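Local coordinates for gene 2 protein (Enterobacteria phage Sf6, PDB 5C12) that serves, through this nuclease domain of the large terminase subunit, in packaging phage DNA, binding metal ions at the nuclease site, at residues Asp34-Leu39 with Ser200-Ala205; Trp41-Ala46 with Gly68-Arg73. The protein carries 1 engineered substitution. One frame throughout, in Å; residues are numbered along the deposited sequence.

Contact 1: residues Asp34-Leu39 with Ser200-Ala205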
loop_
_atom_site.group_PDB
_atom_site.type_symbol
_atom_site.label_atom_id
_atom_site.label_comp_id
_atom_site.label_asym_id
_atom_site.label_seq_id
_atom_site.Cartn_x
_atom_site.Cartn_y
_atom_site.Cartn_z
ATOM N N ASP A 34 16.175 3.913 1.434
ATOM C CA ASP A 34 16.899 5.010 2.073
ATOM C C ASP A 34 17.032 6.239 1.165
ATOM O O ASP A 34 17.976 7.024 1.296
ATOM C CB ASP A 34 18.279 4.530 2.568
ATOM C CG ASP A 34 18.196 3.657 3.803
ATOM O OD1 ASP A 34 17.182 3.716 4.549
ATOM O OD2 ASP A 34 19.179 2.911 4.049
ATOM N N ALA A 35 16.071 6.443 0.264
ATOM C CA ALA A 35 16.114 7.613 -0.601
ATOM C C ALA A 35 16.126 8.908 0.202
ATOM O O ALA A 35 16.749 9.881 -0.207
ATOM C CB ALA A 35 14.945 7.629 -1.588
ATOM N N HIS A 36 15.389 8.944 1.309
ATOM C CA HIS A 36 15.365 10.153 2.126
ATOM C C HIS A 36 16.750 10.481 2.699
ATOM O O HIS A 36 17.111 11.651 2.826
ATOM C CB HIS A 36 14.296 10.088 3.229
ATOM C CG HIS A 36 14.590 9.121 4.335
ATOM N ND1 HIS A 36 14.553 7.752 4.168
ATOM C CD2 HIS A 36 14.877 9.330 5.644
ATOM C CE1 HIS A 36 14.839 7.162 5.315
ATOM N NE2 HIS A 36 15.043 8.097 6.224
ATOM N N LYS A 37 17.542 9.451 2.989
ATOM C CA LYS A 37 18.908 9.662 3.438
ATOM C C LYS A 37 19.803 10.076 2.290
ATOM O O LYS A 37 20.646 10.960 2.449
ATOM C CB LYS A 37 19.438 8.396 4.109
ATOM C CG LYS A 37 18.679 8.034 5.363
ATOM C CD LYS A 37 19.246 6.811 6.043
ATOM C CE LYS A 37 18.628 6.625 7.419
ATOM N NZ LYS A 37 19.210 5.456 8.132
ATOM N N LYS A 38 19.633 9.434 1.137
ATOM C CA LYS A 38 20.450 9.725 -0.040
ATOM C C LYS A 38 20.251 11.159 -0.523
ATOM O O LYS A 38 21.188 11.813 -0.987
ATOM C CB LYS A 38 20.102 8.763 -1.175
ATOM C CG LYS A 38 20.449 7.300 -0.895
ATOM C CD LYS A 38 19.799 6.400 -1.927
ATOM C CE LYS A 38 20.064 4.933 -1.640
ATOM N NZ LYS A 38 19.281 4.071 -2.551
ATOM N N LEU A 39 19.025 11.643 -0.412
ATOM C CA LEU A 39 18.663 12.936 -0.964
ATOM C C LEU A 39 18.554 14.032 0.090
ATOM O O LEU A 39 18.394 15.196 -0.249
ATOM C CB LEU A 39 17.348 12.826 -1.725
ATOM C CG LEU A 39 17.365 11.899 -2.941
ATOM C CD1 LEU A 39 15.956 11.720 -3.501
ATOM C CD2 LEU A 39 18.306 12.436 -4.001
ATOM N N SER A 200 10.230 6.722 0.234
ATOM C CA SER A 200 11.468 6.148 0.728
ATOM C C SER A 200 11.190 4.969 1.633
ATOM O O SER A 200 10.271 5.002 2.455
ATOM C CB SER A 200 12.264 7.201 1.489
ATOM O OG SER A 200 13.513 6.677 1.929
ATOM N N PHE A 201 11.990 3.911 1.516
ATOM C CA PHE A 201 11.945 2.838 2.493
ATOM C C PHE A 201 13.034 3.006 3.553
ATOM O O PHE A 201 14.207 2.996 3.251
ATOM C CB PHE A 201 12.072 1.470 1.815
ATOM C CG PHE A 201 10.998 1.212 0.805
ATOM C CD1 PHE A 201 9.736 0.835 1.218
ATOM C CD2 PHE A 201 11.258 1.357 -0.550
ATOM C CE1 PHE A 201 8.731 0.629 0.283
ATOM C CE2 PHE A 201 10.264 1.160 -1.476
ATOM C CZ PHE A 201 9.003 0.777 -1.060
ATOM N N ASP A 202 12.649 3.186 4.798
ATOM C CA ASP A 202 13.629 3.277 5.877
ATOM C C ASP A 202 14.132 1.871 6.198
ATOM O O ASP A 202 13.513 1.135 6.967
ATOM C CB ASP A 202 12.996 3.948 7.083
ATOM C CG ASP A 202 13.996 4.254 8.180
ATOM O OD1 ASP A 202 15.018 3.552 8.294
ATOM O OD2 ASP A 202 13.733 5.194 8.950
ATOM N N LYS A 203 15.250 1.493 5.589
ATOM C CA LYS A 203 15.715 0.126 5.656
ATOM C C LYS A 203 16.043 -0.298 7.089
ATOM O O LYS A 203 15.718 -1.413 7.491
ATOM C CB LYS A 203 16.939 -0.080 4.749
ATOM C CG LYS A 203 17.474 -1.522 4.762
ATOM C CD LYS A 203 18.576 -1.737 3.740
ATOM C CE LYS A 203 19.003 -3.199 3.709
ATOM N NZ LYS A 203 20.051 -3.459 2.687
ATOM N N GLU A 204 16.659 0.586 7.868
ATOM C CA GLU A 204 17.001 0.245 9.243
ATOM C C GLU A 204 15.750 0.001 10.079
ATOM O O GLU A 204 15.716 -0.917 10.885
ATOM C CB GLU A 204 17.832 1.347 9.890
ATOM C CG GLU A 204 18.364 0.963 11.262
ATOM C CD GLU A 204 19.250 2.034 11.869
ATOM O OE1 GLU A 204 20.098 2.586 11.136
ATOM O OE2 GLU A 204 19.090 2.327 13.075
ATOM N N ALA A 205 14.713 0.811 9.859
ATOM C CA ALA A 205 13.480 0.688 10.633
ATOM C C ALA A 205 12.701 -0.549 10.222
ATOM O O ALA A 205 12.127 -1.248 11.062
ATOM C CB ALA A 205 12.607 1.952 10.444
HETATM O O HOH W 1 17.425 3.409 7.067
HETATM O O HOH W 2 15.649 7.274 8.944
HETATM O O HOH W 3 18.462 5.204 10.753
#
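With chi1 of His-36 at 70°, CG sits between the backbone N and the carbonyl carbon, and the imidazole is directed toward Ser-200. That serine swings OG anti to its own nitrogen (chi1 -177°), and OG reaches the ring edge in plane, 2.7 Å from His-36 ND1. The hydrogen bond is close to straight, and either partner could be the donor. At the far side of the same ring, water 2 lies in plane and joins NE2 to Asp-202 OD2.

Asp-34, just before the helix, is held by its backbone and its carboxylate: its N donates to Phe-201 O at 2.8 Å, while OD1 accepts from Lys-203 N at 3.1 Å, met from above the carboxylate plane. Asp-202 is the N-cap of helix 203-206, with OD1 taking the Ala-205 N-H at 3.2 Å. The loop entering one short helix is thus pinned to the edge strand 200-201 and the start of another. Asp-34 OD1 and Asp-202 OD1 stand 4.3 Å apart; water 1 donates to both and accepts from Lys-37 NZ and Glu-204 N, so the lysine charge and the helix N terminus probably ease the repulsion between the carboxylates.

Contact 2: residues Trp41-Ala46 with Gly68-Arg73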
loop_
_atom_site.group_PDB
_atom_site.type_symbol
_atom_site.label_atom_id
_atom_site.label_comp_id
_atom_site.label_asym_id
_atom_site.label_seq_id
_atom_site.Cartn_x
_atom_site.Cartn_y
_atom_site.Cartn_z
ATOM N N TRP A 41 16.321 14.433 2.990
ATOM C CA TRP A 41 15.076 14.931 3.576
ATOM C C TRP A 41 14.542 13.998 4.647
ATOM O O TRP A 41 15.013 12.876 4.801
ATOM C CB TRP A 41 14.021 15.223 2.512
ATOM C CG TRP A 41 13.786 14.151 1.529
ATOM C CD1 TRP A 41 14.445 13.955 0.341
ATOM C CD2 TRP A 41 12.814 13.122 1.620
ATOM N NE1 TRP A 41 13.933 12.856 -0.303
ATOM C CE2 TRP A 41 12.921 12.337 0.459
ATOM C CE3 TRP A 41 11.838 12.794 2.565
ATOM C CZ2 TRP A 41 12.101 11.236 0.228
ATOM C CZ3 TRP A 41 11.037 11.708 2.322
ATOM C CH2 TRP A 41 11.174 10.942 1.171
ATOM N N LYS A 42 13.577 14.506 5.412
ATOM C CA LYS A 42 13.048 13.837 6.600
ATOM C C LYS A 42 11.555 13.604 6.418
ATOM O O LYS A 42 10.896 14.348 5.697
ATOM C CB LYS A 42 13.226 14.725 7.840
ATOM C CG LYS A 42 14.650 14.885 8.336
ATOM C CD LYS A 42 15.221 13.560 8.830
ATOM C CE LYS A 42 16.139 13.746 10.042
ATOM N NZ LYS A 42 17.278 14.668 9.778
ATOM N N ALA A 43 11.032 12.576 7.075
ATOM C CA ALA A 43 9.600 12.289 7.052
ATOM C C ALA A 43 8.804 13.443 7.651
ATOM O O ALA A 43 9.083 13.893 8.762
ATOM C CB ALA A 43 9.319 11.011 7.816
ATOM N N LYS A 44 7.784 13.884 6.915
ATOM C CA LYS A 44 6.847 14.909 7.378
ATOM C C LYS A 44 5.452 14.541 6.891
ATOM O O LYS A 44 5.257 14.250 5.708
ATOM C CB LYS A 44 7.187 16.269 6.803
ATOM C CG LYS A 44 8.493 16.858 7.269
ATOM C CD LYS A 44 8.479 17.232 8.722
ATOM C CE LYS A 44 9.678 18.113 9.048
ATOM N NZ LYS A 44 9.833 18.364 10.493
ATOM N N GLY A 45 4.490 14.581 7.797
ATOM C CA GLY A 45 3.105 14.350 7.437
ATOM C C GLY A 45 2.447 13.428 8.434
ATOM O O GLY A 45 2.953 13.217 9.541
ATOM N N ALA A 46 1.266 12.937 8.072
ATOM C CA ALA A 46 0.559 12.014 8.935
ATOM C C ALA A 46 1.234 10.643 8.947
ATOM O O ALA A 46 2.015 10.296 8.030
ATOM C CB ALA A 46 -0.881 11.882 8.474
ATOM N N GLY A 68 4.447 10.251 6.498
ATOM C CA GLY A 68 4.595 10.964 5.249
ATOM C C GLY A 68 5.109 10.043 4.164
ATOM O O GLY A 68 4.592 8.961 3.925
ATOM N N SER A 69 6.181 10.472 3.498
ATOM C CA SER A 69 6.717 9.729 2.382
ATOM C C SER A 69 7.787 8.706 2.780
ATOM O O SER A 69 8.484 8.196 1.909
ATOM C CB SER A 69 7.300 10.714 1.350
ATOM O OG SER A 69 6.251 11.564 0.858
ATOM N N VAL A 70 7.936 8.423 4.069
ATOM C CA VAL A 70 8.945 7.445 4.512
ATOM C C VAL A 70 8.255 6.236 5.124
ATOM O O VAL A 70 7.585 6.359 6.146
ATOM C CB VAL A 70 9.933 8.045 5.524
ATOM C CG1 VAL A 70 10.979 6.991 5.916
ATOM C CG2 VAL A 70 10.633 9.268 4.927
ATOM N N VAL A 71 8.389 5.080 4.482
ATOM C CA VAL A 71 7.860 3.809 4.997
ATOM C C VAL A 71 8.718 3.321 6.183
ATOM O O VAL A 71 9.940 3.231 6.074
ATOM C CB VAL A 71 7.807 2.740 3.883
ATOM C CG1 VAL A 71 7.234 1.411 4.403
ATOM C CG2 VAL A 71 6.981 3.223 2.691
ATOM N N LYS A 72 8.084 3.034 7.316
ATOM C CA LYS A 72 8.811 2.704 8.534
ATOM C C LYS A 72 8.584 1.285 9.070
ATOM O O LYS A 72 9.398 0.798 9.853
ATOM C CB LYS A 72 8.555 3.742 9.620
ATOM C CG LYS A 72 7.169 3.803 10.140
ATOM C CD LYS A 72 7.076 4.770 11.321
ATOM C CE LYS A 72 5.658 4.806 11.869
ATOM N NZ LYS A 72 5.615 5.742 13.015
ATOM N N ARG A 73 7.502 0.623 8.667
ATOM C CA ARG A 73 7.243 -0.745 9.088
ATOM C C ARG A 73 6.571 -1.536 7.995
ATOM O O ARG A 73 5.644 -1.049 7.334
ATOM C CB ARG A 73 6.372 -0.820 10.364
ATOM C CG ARG A 73 6.371 -2.209 10.992
ATOM C CD ARG A 73 5.390 -2.396 12.113
ATOM N NE ARG A 73 5.591 -1.442 13.193
ATOM C CZ ARG A 73 6.375 -1.641 14.240
ATOM N NH1 ARG A 73 7.075 -2.756 14.350
ATOM N NH2 ARG A 73 6.464 -0.714 15.177
HETATM O O HOH W 4 7.318 13.135 4.067
#
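Ser-69 O lies in the plane of the Trp-41 indole, at its edge, 3.9 Å from CH2. Ser-69 CB and Val-70 CG2 approach the same six-membered end obliquely, CG2 coming to 3.6 Å from Trp-41 CZ3. The tryptophan has chi1 of 49°, which turns the indole back toward the strand; Pro-195, Met-198 and Ser-200 also touch it. Val-70 CG2 has a second apolar neighbour in Ala-43 CB, at 3.6 Å, so this one methyl packs against Trp-41 and Ala-43 alike.

These groups join the loop between helix 35-39 and strand 47-52 to the tight turn linking the antiparallel strands 61-67 and 70-77, a beta hairpin in the mixed central sheet of the nuclease domain. At the turn the contact passes to backbone. Gly-68 N donates to Ala-46 O at 2.9 Å in an almost straight bond. Gly-68 has positive phi and turns its CA toward Lys-44 O, making a C-H...O contact at 3.4 Å. Gly-45 lies directly across from it, the two CA atoms 4.3 Å apart. Water 4 accepts from Lys-44 N and from Ser-69 N, bridging the two backbones where they do not bond directly.

After helix 26-32 the chain enters helix 35-39, the first side of contact 1, and then the loop 41-46, the first side of contact 2. Strands 47-52 and 61-67 follow, and the turn at 68-69 brings the chain back to that loop, so contact 2 closes a short loop, its segments 22 residues apart at the nearest ends. Contact 1 closes only at 200-205, its segments 161 residues apart, and contact 2 is nested inside it. Their centres are about 9 Å apart. Strand 200-201 lies beside 70-77 in the sheet, with probable backbone hydrogen bonds between Ser-200 and both Ser-69 and Val-71. Helix 35-39 and the loop after it are thereby tied to the edge strand 200-201 and to its neighbour 70-77.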